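Local coordinates for protein ancestral D-type dye decolorizing peroxidase (Geotrichum candidum, PDB 7ANV) that probably uses hydrogen peroxide and its haem iron to oxidise synthetic dyes and other bulky aromatic substrates, as other dye-decolorizing peroxidases do, at residues G14-K19 with L145-S150; K39-L44 with Q159-I164; V258-K263 with K384-D389. All blocks are in the same frame, centred on the assembly; numbering follows the deposited sequence. Where two conformers were deposited one is given.

Contact 1: G14-K19 with L145-S150. With SO4 (sulfate ion), chain H.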
ATOM      1  N   GLY A  14      -3.135 -11.165  -8.551  1.00 19.02           N
ATOM      2  CA  GLY A  14      -4.583 -11.349  -8.348  1.00 20.00           C
ATOM      3  C   GLY A  14      -5.052 -10.715  -7.059  1.00 19.22           C
ATOM      4  O   GLY A  14      -5.920  -9.825  -7.106  1.00 19.44           O
ATOM      5  N   GLY A  15      -4.409 -11.094  -5.963  1.00 18.73           N
ATOM      6  CA  GLY A  15      -4.731 -10.632  -4.603  1.00 18.31           C
ATOM      7  C   GLY A  15      -5.839 -11.429  -3.956  1.00 18.95           C
ATOM      8  O   GLY A  15      -6.796 -11.839  -4.631  1.00 18.66           O
ATOM      9  N   LEU A  16      -5.710 -11.666  -2.650  1.00 18.59           N
ATOM     10  CA  LEU A  16      -6.728 -12.435  -1.896  1.00 18.74           C
ATOM     11  C   LEU A  16      -8.005 -11.621  -1.789  1.00 19.46           C
ATOM     12  O   LEU A  16      -7.984 -10.502  -1.306  1.00 18.85           O
ATOM     13  CB  LEU A  16      -6.189 -12.760  -0.502  1.00 18.90           C
ATOM     14  CG  LEU A  16      -4.882 -13.533  -0.443  1.00 18.27           C
ATOM     15  CD1 LEU A  16      -4.470 -13.712   1.017  1.00 19.32           C
ATOM     16  CD2 LEU A  16      -5.034 -14.865  -1.134  1.00 19.45           C
ATOM     17  N   PRO A  17      -9.136 -12.121  -2.301  1.00 20.47           N
ATOM     18  CA  PRO A  17     -10.403 -11.391  -2.211  1.00 21.38           C
ATOM     19  C   PRO A  17     -10.877 -11.379  -0.756  1.00 20.98           C
ATOM     20  O   PRO A  17     -10.564 -12.319  -0.032  1.00 20.72           O
ATOM     21  CB  PRO A  17     -11.385 -12.204  -3.067  1.00 22.62           C
ATOM     22  CG  PRO A  17     -10.757 -13.534  -3.195  1.00 22.75           C
ATOM     23  CD  PRO A  17      -9.266 -13.359  -3.081  1.00 21.63           C
ATOM     24  N   LYS A  18     -11.533 -10.303  -0.336  1.00 21.12           N
ATOM     25  CA  LYS A  18     -11.790 -10.134   1.112  1.00 20.38           C
ATOM     26  C   LYS A  18     -12.863  -9.088   1.396  1.00 20.83           C
ATOM     27  O   LYS A  18     -12.962  -8.061   0.660  1.00 20.84           O
ATOM     28  CB  LYS A  18     -10.474  -9.746   1.787  1.00 19.89           C
ATOM     29  CG  LYS A  18      -9.928  -8.369   1.452  1.00 20.52           C
ATOM     30  CD  LYS A  18      -8.452  -8.240   1.729  1.00 21.05           C
ATOM     31  CE  LYS A  18      -7.847  -6.976   1.170  1.00 21.40           C
ATOM     32  NZ  LYS A  18      -6.397  -6.973   1.386  1.00 20.99           N
ATOM     33  N   LYS A  19     -13.574  -9.299   2.494  1.00 20.97           N
ATOM     34  CA  LYS A  19     -14.329  -8.233   3.211  1.00 22.94           C
ATOM     35  C   LYS A  19     -13.599  -7.943   4.531  1.00 21.64           C
ATOM     36  O   LYS A  19     -13.777  -6.885   5.089  1.00 21.07           O
ATOM     37  CB  LYS A  19     -15.765  -8.694   3.456  1.00 26.49           C
ATOM     38  CG  LYS A  19     -16.531  -8.952   2.157  1.00 31.01           C
ATOM     39  CD  LYS A  19     -18.039  -9.144   2.289  1.00 36.43           C
ATOM     40  CE  LYS A  19     -18.713  -9.093   0.919  1.00 40.93           C
ATOM     41  NZ  LYS A  19     -20.186  -8.892   1.000  1.00 44.95           N
ATOM     42  N   LEU A 145      -1.259 -14.106   6.718  1.00 17.72           N
ATOM     43  CA  LEU A 145      -2.402 -13.299   6.233  1.00 18.49           C
ATOM     44  C   LEU A 145      -3.588 -14.233   6.064  1.00 18.28           C
ATOM     45  O   LEU A 145      -3.467 -15.245   5.327  1.00 18.56           O
ATOM     46  CB  LEU A 145      -2.076 -12.770   4.829  1.00 20.17           C
ATOM     47  CG  LEU A 145      -1.017 -11.722   4.634  1.00 22.70           C
ATOM     48  CD1 LEU A 145       0.364 -12.366   4.743  1.00 23.06           C
ATOM     49  CD2 LEU A 145      -1.224 -11.094   3.247  1.00 22.39           C
ATOM     50  N   VAL A 146      -4.706 -13.927   6.671  1.00 17.44           N
ATOM     51  CA  VAL A 146      -5.936 -14.721   6.443  1.00 18.45           C
ATOM     52  C   VAL A 146      -7.042 -13.751   5.996  1.00 18.96           C
ATOM     53  O   VAL A 146      -7.471 -12.896   6.783  1.00 19.87           O
ATOM     54  CB  VAL A 146      -6.330 -15.527   7.702  1.00 19.16           C
ATOM     55  CG1 VAL A 146      -7.502 -16.440   7.384  1.00 20.43           C
ATOM     56  CG2 VAL A 146      -5.149 -16.318   8.265  1.00 18.55           C
ATOM     57  N   ALA A 147      -7.490 -13.898   4.761  1.00 19.62           N
ATOM     58  CA  ALA A 147      -8.489 -13.026   4.110  1.00 20.41           C
ATOM     59  C   ALA A 147      -9.781 -13.835   3.939  1.00 22.16           C
ATOM     60  O   ALA A 147      -9.710 -15.037   3.767  1.00 25.24           O
ATOM     61  CB  ALA A 147      -7.938 -12.575   2.784  1.00 20.79           C
ATOM     62  N   GLY A 148     -10.941 -13.231   4.113  1.00 21.03           N
ATOM     63  CA  GLY A 148     -12.189 -13.982   3.975  1.00 21.69           C
ATOM     64  C   GLY A 148     -13.379 -13.093   3.738  1.00 21.43           C
ATOM     65  O   GLY A 148     -13.283 -11.848   3.817  1.00 20.63           O
ATOM     66  N   ASP A 149     -14.493 -13.750   3.498  1.00 21.75           N
ATOM     67  CA  ASP A 149     -15.800 -13.114   3.269  1.00 23.71           C
ATOM     68  C   ASP A 149     -16.384 -12.569   4.579  1.00 23.44           C
ATOM     69  O   ASP A 149     -17.272 -11.727   4.507  1.00 23.83           O
ATOM     70  CB  ASP A 149     -16.749 -14.143   2.674  1.00 24.55           C
ATOM     71  CG  ASP A 149     -17.036 -15.273   3.644  1.00 26.32           C
ATOM     72  OD1 ASP A 149     -16.129 -16.123   3.814  1.00 26.81           O
ATOM     73  OD2 ASP A 149     -18.161 -15.296   4.203  1.00 28.13           O
ATOM     74  N   SER A 150     -15.951 -13.077   5.734  1.00 22.94           N
ATOM     75  CA  SER A 150     -16.621 -12.797   7.029  1.00 23.75           C
ATOM     76  C   SER A 150     -15.645 -13.042   8.175  1.00 23.56           C
ATOM     77  O   SER A 150     -14.646 -13.789   7.989  1.00 22.34           O
ATOM     78  CB  SER A 150     -17.868 -13.651   7.193  1.00 23.84           C
ATOM     79  OG  SER A 150     -17.563 -15.024   7.252  1.00 24.22           O
TER
HETATM   80  S   SO4 H 607     -11.788  -7.987  -3.719  1.00 58.59           S
HETATM   81  O1  SO4 H 607     -12.202  -6.611  -3.787  1.00 63.53           O
HETATM   82  O2  SO4 H 607     -10.491  -8.123  -4.334  1.00 61.90           O
HETATM   83  O3  SO4 H 607     -12.737  -8.818  -4.418  1.00 61.78           O
HETATM   84  O4  SO4 H 607     -11.724  -8.398  -2.341  1.00 50.30           O

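Contact 2: K39-L44 with Q159-I164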
ATOM      1  N   LYS A  39       4.980 -27.827   6.872  1.00 25.10           N
ATOM      2  CA  LYS A  39       4.607 -28.850   5.861  1.00 25.74           C
ATOM      3  C   LYS A  39       3.073 -29.002   5.811  1.00 24.78           C
ATOM      4  O   LYS A  39       2.513 -29.185   4.718  1.00 24.33           O
ATOM      5  CB  LYS A  39       5.301 -30.172   6.163  1.00 29.42           C
ATOM      6  CG  LYS A  39       5.372 -31.096   4.967  1.00 33.78           C
ATOM      7  CD  LYS A  39       6.139 -32.406   5.161  1.00 37.34           C
ATOM      8  CE  LYS A  39       6.540 -32.965   3.805  1.00 41.05           C
ATOM      9  NZ  LYS A  39       7.056 -34.359   3.865  1.00 45.54           N
ATOM     10  N   GLN A  40       2.419 -28.911   6.967  0.50 23.82           N
ATOM     11  CA  GLN A  40       0.954 -29.047   7.106  0.50 24.41           C
ATOM     12  C   GLN A  40       0.257 -27.736   6.729  0.50 22.70           C
ATOM     13  O   GLN A  40      -0.906 -27.808   6.316  0.50 23.14           O
ATOM     14  CB  GLN A  40       0.616 -29.505   8.523  0.50 25.33           C
ATOM     15  CG  GLN A  40       1.418 -30.729   8.939  0.50 27.29           C
ATOM     16  CD  GLN A  40       1.123 -31.882   8.020  0.50 29.98           C
ATOM     17  OE1 GLN A  40      -0.033 -32.114   7.665  0.50 32.79           O
ATOM     18  NE2 GLN A  40       2.162 -32.594   7.604  0.50 31.45           N
ATOM     19  N   LEU A  41       0.935 -26.591   6.791  1.00 22.26           N
ATOM     20  CA  LEU A  41       0.314 -25.315   6.348  1.00 21.32           C
ATOM     21  C   LEU A  41       0.278 -25.250   4.817  1.00 21.36           C
ATOM     22  O   LEU A  41      -0.616 -24.622   4.273  1.00 22.20           O
ATOM     23  CB  LEU A  41       1.068 -24.119   6.924  1.00 20.69           C
ATOM     24  CG  LEU A  41       0.479 -22.761   6.554  1.00 20.33           C
ATOM     25  CD1 LEU A  41      -0.865 -22.551   7.230  1.00 21.56           C
ATOM     26  CD2 LEU A  41       1.440 -21.616   6.890  1.00 19.92           C
ATOM     27  N   ILE A  42       1.272 -25.798   4.143  1.00 22.02           N
ATOM     28  CA  ILE A  42       1.429 -25.578   2.678  1.00 22.90           C
ATOM     29  C   ILE A  42       0.138 -25.866   1.908  1.00 23.80           C
ATOM     30  O   ILE A  42      -0.229 -25.080   1.028  1.00 22.45           O
ATOM     31  CB  ILE A  42       2.677 -26.291   2.140  1.00 24.43           C
ATOM     32  CG1 ILE A  42       3.899 -25.562   2.702  1.00 24.53           C
ATOM     33  CG2 ILE A  42       2.685 -26.271   0.620  1.00 25.50           C
ATOM     34  CD1 ILE A  42       5.209 -26.253   2.485  1.00 25.96           C
ATOM     35  N   PRO A  43      -0.602 -26.969   2.157  1.00 24.94           N
ATOM     36  CA  PRO A  43      -1.857 -27.202   1.438  1.00 25.21           C
ATOM     37  C   PRO A  43      -2.919 -26.114   1.628  1.00 23.96           C
ATOM     38  O   PRO A  43      -3.795 -26.051   0.834  1.00 24.97           O
ATOM     39  CB  PRO A  43      -2.415 -28.497   2.057  1.00 26.49           C
ATOM     40  CG  PRO A  43      -1.180 -29.199   2.610  1.00 27.37           C
ATOM     41  CD  PRO A  43      -0.249 -28.090   3.048  1.00 25.14           C
ATOM     42  N   LEU A  44      -2.822 -25.286   2.658  1.00 23.59           N
ATOM     43  CA  LEU A  44      -3.804 -24.205   2.965  1.00 22.38           C
ATOM     44  C   LEU A  44      -3.413 -22.938   2.216  1.00 21.41           C
ATOM     45  O   LEU A  44      -4.248 -22.015   2.171  1.00 20.46           O
ATOM     46  CB  LEU A  44      -3.838 -23.899   4.461  1.00 22.64           C
ATOM     47  CG  LEU A  44      -4.667 -24.842   5.334  1.00 24.40           C
ATOM     48  CD1 LEU A  44      -4.134 -26.239   5.297  1.00 25.65           C
ATOM     49  CD2 LEU A  44      -4.707 -24.343   6.758  1.00 24.46           C
ATOM     50  N   GLN A 159      -8.156 -20.648  13.604  1.00 22.61           N
ATOM     51  CA  GLN A 159      -8.096 -21.744  14.609  1.00 23.02           C
ATOM     52  C   GLN A 159      -7.368 -22.939  13.980  1.00 22.43           C
ATOM     53  O   GLN A 159      -6.646 -23.636  14.681  1.00 22.33           O
ATOM     54  CB  GLN A 159      -9.489 -22.139  15.077  1.00 24.92           C
ATOM     55  CG  GLN A 159     -10.110 -21.118  16.014  1.00 25.99           C
ATOM     56  CD  GLN A 159      -9.238 -20.955  17.242  1.00 27.81           C
ATOM     57  OE1 GLN A 159      -8.794 -21.923  17.874  1.00 27.42           O
ATOM     58  NE2 GLN A 159      -8.911 -19.709  17.528  1.00 30.48           N
ATOM     59  N   GLU A 160      -7.610 -23.214  12.708  1.00 21.09           N
ATOM     60  CA  GLU A 160      -6.962 -24.350  12.008  1.00 21.48           C
ATOM     61  C   GLU A 160      -5.447 -24.093  11.928  1.00 20.89           C
ATOM     62  O   GLU A 160      -4.641 -25.015  12.236  1.00 20.83           O
ATOM     63  CB  GLU A 160      -7.619 -24.529  10.635  1.00 22.22           C
ATOM     64  CG  GLU A 160      -6.975 -25.607   9.815  1.00 23.24           C
ATOM     65  CD  GLU A 160      -7.581 -25.740   8.428  1.00 24.79           C
ATOM     66  OE1 GLU A 160      -8.295 -24.818   8.004  1.00 25.51           O
ATOM     67  OE2 GLU A 160      -7.280 -26.749   7.776  1.00 26.88           O
ATOM     68  N   ILE A 161      -5.057 -22.885  11.537  1.00 20.45           N
ATOM     69  CA  ILE A 161      -3.621 -22.496  11.399  1.00 19.98           C
ATOM     70  C   ILE A 161      -2.963 -22.514  12.778  1.00 19.91           C
ATOM     71  O   ILE A 161      -1.869 -23.064  12.884  1.00 20.24           O
ATOM     72  CB  ILE A 161      -3.459 -21.130  10.704  1.00 20.18           C
ATOM     73  CG1 ILE A 161      -3.988 -21.184   9.273  1.00 20.27           C
ATOM     74  CG2 ILE A 161      -2.013 -20.673  10.764  1.00 20.48           C
ATOM     75  CD1 ILE A 161      -4.257 -19.817   8.690  1.00 20.62           C
ATOM     76  N   GLU A 162      -3.631 -21.978  13.801  1.00 19.61           N
ATOM     77  CA  GLU A 162      -3.087 -22.091  15.170  1.00 21.09           C
ATOM     78  C   GLU A 162      -2.842 -23.574  15.522  1.00 20.93           C
ATOM     79  O   GLU A 162      -1.764 -23.896  16.087  1.00 22.06           O
ATOM     80  CB  GLU A 162      -4.047 -21.445  16.151  1.00 22.57           C
ATOM     81  CG  GLU A 162      -3.977 -19.953  16.136  1.00 23.20           C
ATOM     82  CD  GLU A 162      -4.773 -19.251  17.229  1.00 25.82           C
ATOM     83  OE1 GLU A 162      -5.127 -19.883  18.253  1.00 27.56           O
ATOM     84  OE2 GLU A 162      -4.937 -18.030  17.098  1.00 28.53           O
ATOM     85  N   ALA A 163      -3.771 -24.474  15.213  1.00 21.21           N
ATOM     86  CA  ALA A 163      -3.626 -25.914  15.535  1.00 21.66           C
ATOM     87  C   ALA A 163      -2.376 -26.461  14.841  1.00 21.52           C
ATOM     88  O   ALA A 163      -1.620 -27.277  15.444  1.00 20.79           O
ATOM     89  CB  ALA A 163      -4.854 -26.698  15.115  1.00 21.96           C
ATOM     90  N   ILE A 164      -2.216 -26.114  13.577  1.00 21.31           N
ATOM     91  CA  ILE A 164      -1.065 -26.616  12.772  1.00 21.30           C
ATOM     92  C   ILE A 164       0.227 -26.229  13.484  1.00 20.39           C
ATOM     93  O   ILE A 164       1.122 -27.061  13.524  1.00 21.72           O
ATOM     94  CB  ILE A 164      -1.163 -26.136  11.331  1.00 20.86           C
ATOM     95  CG1 ILE A 164      -2.275 -26.884  10.599  1.00 21.95           C
ATOM     96  CG2 ILE A 164       0.164 -26.227  10.582  1.00 21.60           C
ATOM     97  CD1 ILE A 164      -2.677 -26.187   9.316  1.00 22.36           C
TER

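Contact 3: V258-K263 with K384-D389. With SO4 (sulfate ion), chain D; SO4 (sulfate ion), chain G.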
ATOM      1  N   VAL A 258      -9.433  11.178  10.648  1.00 22.18           N
ATOM      2  CA  VAL A 258     -10.473  11.491   9.637  1.00 21.12           C
ATOM      3  C   VAL A 258     -11.145  12.826   9.946  1.00 21.42           C
ATOM      4  O   VAL A 258     -11.185  13.728   9.090  1.00 20.05           O
ATOM      5  CB  VAL A 258     -11.426  10.294   9.455  1.00 21.04           C
ATOM      6  CG1 VAL A 258     -12.528  10.600   8.461  1.00 21.34           C
ATOM      7  CG2 VAL A 258     -10.621   9.089   8.977  1.00 21.19           C
ATOM      8  N   PRO A 259     -11.615  13.085  11.175  1.00 22.02           N
ATOM      9  CA  PRO A 259     -12.227  14.386  11.455  1.00 22.59           C
ATOM     10  C   PRO A 259     -11.240  15.542  11.244  1.00 23.86           C
ATOM     11  O   PRO A 259     -11.668  16.606  10.752  1.00 23.84           O
ATOM     12  CB  PRO A 259     -12.640  14.276  12.935  1.00 23.44           C
ATOM     13  CG  PRO A 259     -12.721  12.813  13.181  1.00 23.00           C
ATOM     14  CD  PRO A 259     -11.663  12.166  12.315  1.00 22.30           C
ATOM     15  N   GLU A 260      -9.962  15.298  11.557  1.00 24.20           N
ATOM     16  CA  GLU A 260      -8.870  16.298  11.387  1.00 24.46           C
ATOM     17  C   GLU A 260      -8.657  16.581   9.891  1.00 23.94           C
ATOM     18  O   GLU A 260      -8.569  17.756   9.501  1.00 24.32           O
ATOM     19  CB  GLU A 260      -7.617  15.814  12.119  1.00 24.30           C
ATOM     20  CG  GLU A 260      -7.758  15.818  13.618  1.00 25.59           C
ATOM     21  CD  GLU A 260      -8.366  14.585  14.254  1.00 25.55           C
ATOM     22  OE1 GLU A 260      -8.838  13.665  13.510  1.00 24.16           O
ATOM     23  OE2 GLU A 260      -8.273  14.486  15.491  1.00 26.65           O
ATOM     24  N   PHE A 261      -8.637  15.551   9.051  1.00 23.43           N
ATOM     25  CA  PHE A 261      -8.554  15.721   7.582  1.00 22.76           C
ATOM     26  C   PHE A 261      -9.750  16.558   7.108  1.00 22.82           C
ATOM     27  O   PHE A 261      -9.617  17.539   6.319  1.00 22.42           O
ATOM     28  CB  PHE A 261      -8.488  14.339   6.931  1.00 21.47           C
ATOM     29  CG  PHE A 261      -8.402  14.372   5.436  1.00 21.36           C
ATOM     30  CD1 PHE A 261      -7.183  14.552   4.812  1.00 21.67           C
ATOM     31  CD2 PHE A 261      -9.520  14.179   4.660  1.00 21.06           C
ATOM     32  CE1 PHE A 261      -7.109  14.590   3.433  1.00 22.31           C
ATOM     33  CE2 PHE A 261      -9.439  14.195   3.281  1.00 21.61           C
ATOM     34  CZ  PHE A 261      -8.228  14.382   2.671  1.00 21.57           C
ATOM     35  N   ASN A 262     -10.939  16.170   7.561  1.00 22.94           N
ATOM     36  CA  ASN A 262     -12.192  16.845   7.141  1.00 24.86           C
ATOM     37  C   ASN A 262     -12.148  18.313   7.573  1.00 25.74           C
ATOM     38  O   ASN A 262     -12.599  19.172   6.806  1.00 26.30           O
ATOM     39  CB  ASN A 262     -13.412  16.087   7.664  1.00 25.88           C
ATOM     40  CG  ASN A 262     -13.699  14.877   6.810  1.00 26.20           C
ATOM     41  OD1 ASN A 262     -13.439  14.911   5.600  1.00 26.31           O
ATOM     42  ND2 ASN A 262     -14.254  13.847   7.420  1.00 27.09           N
ATOM     43  N   LYS A 263     -11.662  18.583   8.781  1.00 27.64           N
ATOM     44  CA  LYS A 263     -11.567  19.961   9.317  1.00 27.54           C
ATOM     45  C   LYS A 263     -10.661  20.783   8.405  1.00 26.48           C
ATOM     46  O   LYS A 263     -10.994  21.926   8.107  1.00 27.62           O
ATOM     47  CB  LYS A 263     -11.006  19.916  10.735  1.00 30.22           C
ATOM     48  CG  LYS A 263     -10.888  21.243  11.450  1.00 33.73           C
ATOM     49  CD  LYS A 263     -10.334  21.028  12.872  1.00 36.93           C
ATOM     50  CE  LYS A 263     -10.389  22.250  13.762  1.00 40.27           C
ATOM     51  NZ  LYS A 263      -9.279  23.184  13.466  1.00 42.49           N
ATOM     52  N   LYS A 384     -15.008  17.102  15.788  1.00 32.81           N
ATOM     53  CA  LYS A 384     -13.905  17.207  14.800  1.00 33.05           C
ATOM     54  C   LYS A 384     -12.616  16.654  15.398  1.00 31.82           C
ATOM     55  O   LYS A 384     -11.526  17.170  15.087  1.00 31.03           O
ATOM     56  CB  LYS A 384     -13.711  18.658  14.328  1.00 34.88           C
ATOM     57  CG  LYS A 384     -14.971  19.334  13.828  1.00 37.17           C
ATOM     58  CD  LYS A 384     -14.674  20.693  13.248  1.00 39.79           C
ATOM     59  CE  LYS A 384     -15.913  21.494  12.919  1.00 43.47           C
ATOM     60  NZ  LYS A 384     -16.702  20.888  11.818  1.00 44.40           N
ATOM     61  N   LYS A 385     -12.700  15.617  16.220  1.00 31.63           N
ATOM     62  CA  LYS A 385     -11.492  15.075  16.868  1.00 31.52           C
ATOM     63  C   LYS A 385     -11.568  13.544  16.863  1.00 30.28           C
ATOM     64  O   LYS A 385     -12.647  13.009  17.225  1.00 29.96           O
ATOM     65  CB  LYS A 385     -11.363  15.639  18.288  1.00 34.90           C
ATOM     66  CG  LYS A 385     -10.174  15.064  19.044  1.00 38.58           C
ATOM     67  CD  LYS A 385      -9.996  15.554  20.478  1.00 42.67           C
ATOM     68  CE  LYS A 385      -8.898  14.780  21.188  1.00 45.35           C
ATOM     69  NZ  LYS A 385      -8.473  15.452  22.443  1.00 49.22           N
ATOM     70  N   THR A 386     -10.464  12.887  16.496  1.00 26.88           N
ATOM     71  CA  THR A 386     -10.292  11.419  16.535  1.00 25.90           C
ATOM     72  C   THR A 386     -10.321  10.945  17.996  1.00 27.50           C
ATOM     73  O   THR A 386      -9.549  11.507  18.833  1.00 27.69           O
ATOM     74  CB  THR A 386      -8.990  10.978  15.869  1.00 24.25           C
ATOM     75  OG1 THR A 386      -9.188  11.248  14.485  1.00 23.37           O
ATOM     76  CG2 THR A 386      -8.668   9.517  16.059  1.00 23.17           C
ATOM     77  N   LYS A 387     -11.166   9.958  18.270  1.00 28.16           N
ATOM     78  CA  LYS A 387     -11.185   9.218  19.556  1.00 30.29           C
ATOM     79  C   LYS A 387     -10.760   7.759  19.351  1.00 29.83           C
ATOM     80  O   LYS A 387     -10.243   7.174  20.298  1.00 33.99           O
ATOM     81  CB  LYS A 387     -12.558   9.399  20.207  1.00 32.63           C
ATOM     82  CG  LYS A 387     -12.918  10.846  20.506  1.00 36.03           C
ATOM     83  CD  LYS A 387     -14.303  11.039  21.162  1.00 37.20           C
ATOM     84  CE  LYS A 387     -14.346  10.718  22.644  1.00 40.21           C
ATOM     85  NZ  LYS A 387     -15.426  11.495  23.309  1.00 41.72           N
ATOM     86  N   HIS A 388     -10.926   7.174  18.163  1.00 27.71           N
ATOM     87  CA  HIS A 388     -10.784   5.719  17.943  1.00 26.83           C
ATOM     88  C   HIS A 388      -9.678   5.464  16.919  1.00 25.40           C
ATOM     89  O   HIS A 388      -9.497   6.309  16.019  1.00 23.94           O
ATOM     90  CB  HIS A 388     -12.127   5.124  17.531  1.00 28.07           C
ATOM     91  CG  HIS A 388     -13.157   5.341  18.583  1.00 30.10           C
ATOM     92  ND1 HIS A 388     -13.065   4.727  19.802  1.00 31.09           N
ATOM     93  CD2 HIS A 388     -14.226   6.168  18.640  1.00 31.29           C
ATOM     94  CE1 HIS A 388     -14.062   5.148  20.573  1.00 33.04           C
ATOM     95  NE2 HIS A 388     -14.793   6.014  19.876  1.00 32.40           N
ATOM     96  N   ASP A 389      -8.966   4.353  17.082  1.00 25.23           N
ATOM     97  CA  ASP A 389      -7.869   3.949  16.161  1.00 24.93           C
ATOM     98  C   ASP A 389      -8.524   3.397  14.892  1.00 23.81           C
ATOM     99  O   ASP A 389      -9.318   2.434  14.999  1.00 24.47           O
ATOM    100  CB  ASP A 389      -6.958   2.925  16.839  1.00 24.94           C
ATOM    101  CG  ASP A 389      -5.680   2.591  16.093  1.00 25.24           C
ATOM    102  OD1 ASP A 389      -5.295   3.372  15.183  1.00 24.21           O
ATOM    103  OD2 ASP A 389      -5.111   1.500  16.398  1.00 25.61           O
TER
HETATM  104  S   SO4 D 603     -10.410   2.315  19.999  1.00 42.97           S
HETATM  105  O1  SO4 D 603     -11.206   1.878  18.882  1.00 44.20           O
HETATM  106  O2  SO4 D 603      -9.186   2.924  19.549  1.00 39.65           O
HETATM  107  O3  SO4 D 603     -11.158   3.264  20.798  1.00 44.50           O
HETATM  108  O4  SO4 D 603     -10.070   1.171  20.808  1.00 52.09           O
HETATM  109  S   SO4 G 606     -17.406   8.111  20.990  1.00 41.77           S
HETATM  110  O1  SO4 G 606     -16.627   8.539  19.842  1.00 36.93           O
HETATM  111  O2  SO4 G 606     -18.761   7.836  20.579  1.00 40.27           O
HETATM  112  O3  SO4 G 606     -16.832   6.900  21.550  1.00 42.02           O
HETATM  113  O4  SO4 G 606     -17.375   9.163  21.980  1.00 40.05           O
HETATM  114  O   HOH W   1      -9.782   9.155  12.689  1.00 20.94           O

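Contact 1: G14-K19 with L145-S150
Lys-19 N bonds to Gly-148 O at 2.9 Å, with an N-H...O angle of 165°. This is the one direct hydrogen bond between 14-19 and 145-150. Lys-18 CA adds a CH...O contact to the same oxygen at 3.5 Å, so two neighbouring residues of the first segment lean on one carbonyl. The Lys-19 side chain runs extended alongside the next peptide, and its CD lies 3.5 Å from Asp-149 O. Apolar contact centres on Ala-147. Its methyl carbon CB meets Leu-16 CB at 3.7 Å and Lys-18 CB at 3.9 Å, with Pro-17 O also against it.

The segment 14-19 leads into strand 20-28, which pairs antiparallel with strand 142-148 in the four-stranded sheet of the first ferredoxin-like half of the DyP fold. The contact therefore sits where the two strands begin and end their pairing, next to the Gly-148 to Thr-20 backbone bonding.

Further out, Lys-18 CG stands between the backbone N and the carbonyl carbon (chi1 69°), and the chain beyond it runs extended, away from 145-150. Its NZ forms a salt bridge with Glu-21 and also bonds Arg-368 O and Gly-369 O. Lys-18 N donates to sulfate O4 at 2.8 Å, and Arg-55 also bonds this ion, which probably comes from the crystallisation liquor. Asp-149 OD1 takes hydrogen bonds from Leu-77 N and Thr-153 OG1. Ser-150 is the N-cap of helix 151-164.

Contact 2: K39-L44 with Q159-I164
Leu-44 and Ile-164 meet through their methyl ends, CD2 to CD1 at 3.8 Å. Apolar packing carries most of this contact. The same Leu-44 CD2 also lies 4.1 Å from Ile-161 CG1. From another side, Leu-41 CD1 lies 4.0 Å from Ile-161 CG1, and the two side chains cross at a slant. Leu-41 CG stands anti to the backbone N (chi1 -178°), which carries CD1 over to the isoleucine. Ile-164 works with both branches: CG2 rests 3.9 Å from Gln-40 CB, while CD1 approaches Leu-44.

The last part of helix 31-41 and the 3-10 turn 42-44 pack on helix 151-164, on the outer side of the first antiparallel sheet of the DyP alpha+beta fold. Ile-161 touches Ile-144 and Val-146 of strand 142-148, and Leu-41 touches Ile-82 of strand 78-84.

Contacts between apolar and polar groups lie at the margin. The extended Glu-160 side chain comes at Leu-44 from the opposite direction and brings its CD to 3.6 Å from Leu-44 CD2. Its OE1 forms a salt bridge with Lys-157, one turn back on the same helix. Gln-40 O lies 3.8 Å from Ile-164 CD1. No hydrogen bond links 39-44 to 159-164.

Contact 3: V258-K263 with K384-D389
Thr-386 OG1 donates to Glu-260 OE1 at 2.6 Å, on the syn side of that oxygen. Water 1 donates to the same OG1 at 2.8 Å and accepts from Val-258 N at 2.9 Å, so it bridges the helix start to the loop. Thr-386 N donates to Glu-260 OE2 at 2.9 Å. That bond is nearly straight at 178°, although the donor stands 31° out of the carboxylate plane. Glu-260 folds at chi2 (86°), which brings both oxygens back to Thr-386. With an alanine in place of Glu-260, Thr-386 N and OG1 would probably both lose their carboxylate mate, and the hydroxyl would be left to its water.

Pro-259 packs beside this grip, with CB 3.4 Å from Lys-384 C and CD 3.4 Å from Thr-386 OG1. Lys-384 is the C' residue of a Schellman motif that ends helix 378-383. The contact thus ties the first turn of helix 258-267 to the connection between helix 378-383 and strand 391-398. Further along, His-388 bonds two sulfates, probably from the crystallisation liquor. Each Glu-260 oxygen takes one bond from Thr-386, which probably fixes the rotation of both the carboxylate and the threonine side chain.

How the contacts relate
Contacts 1 and 2 belong together. Their segments alternate along the chain, and strand 142-148 runs on to helix 151-164. Their centres are about 17 Å apart, and they touch through Val-146 CG2 and Ile-161 CD1 at 3.6 Å, where strand packs on helix. Contact 3 lies in the other half of the protein, beside the second four-stranded sheet. Its centre is about 28 Å from that of contact 1 and about 40 Å from that of contact 2, with no touch to either. The side chain of Val-258 in contact 3 is about 9 Å from the haem and that of Lys-18 in contact 1 about 13 Å.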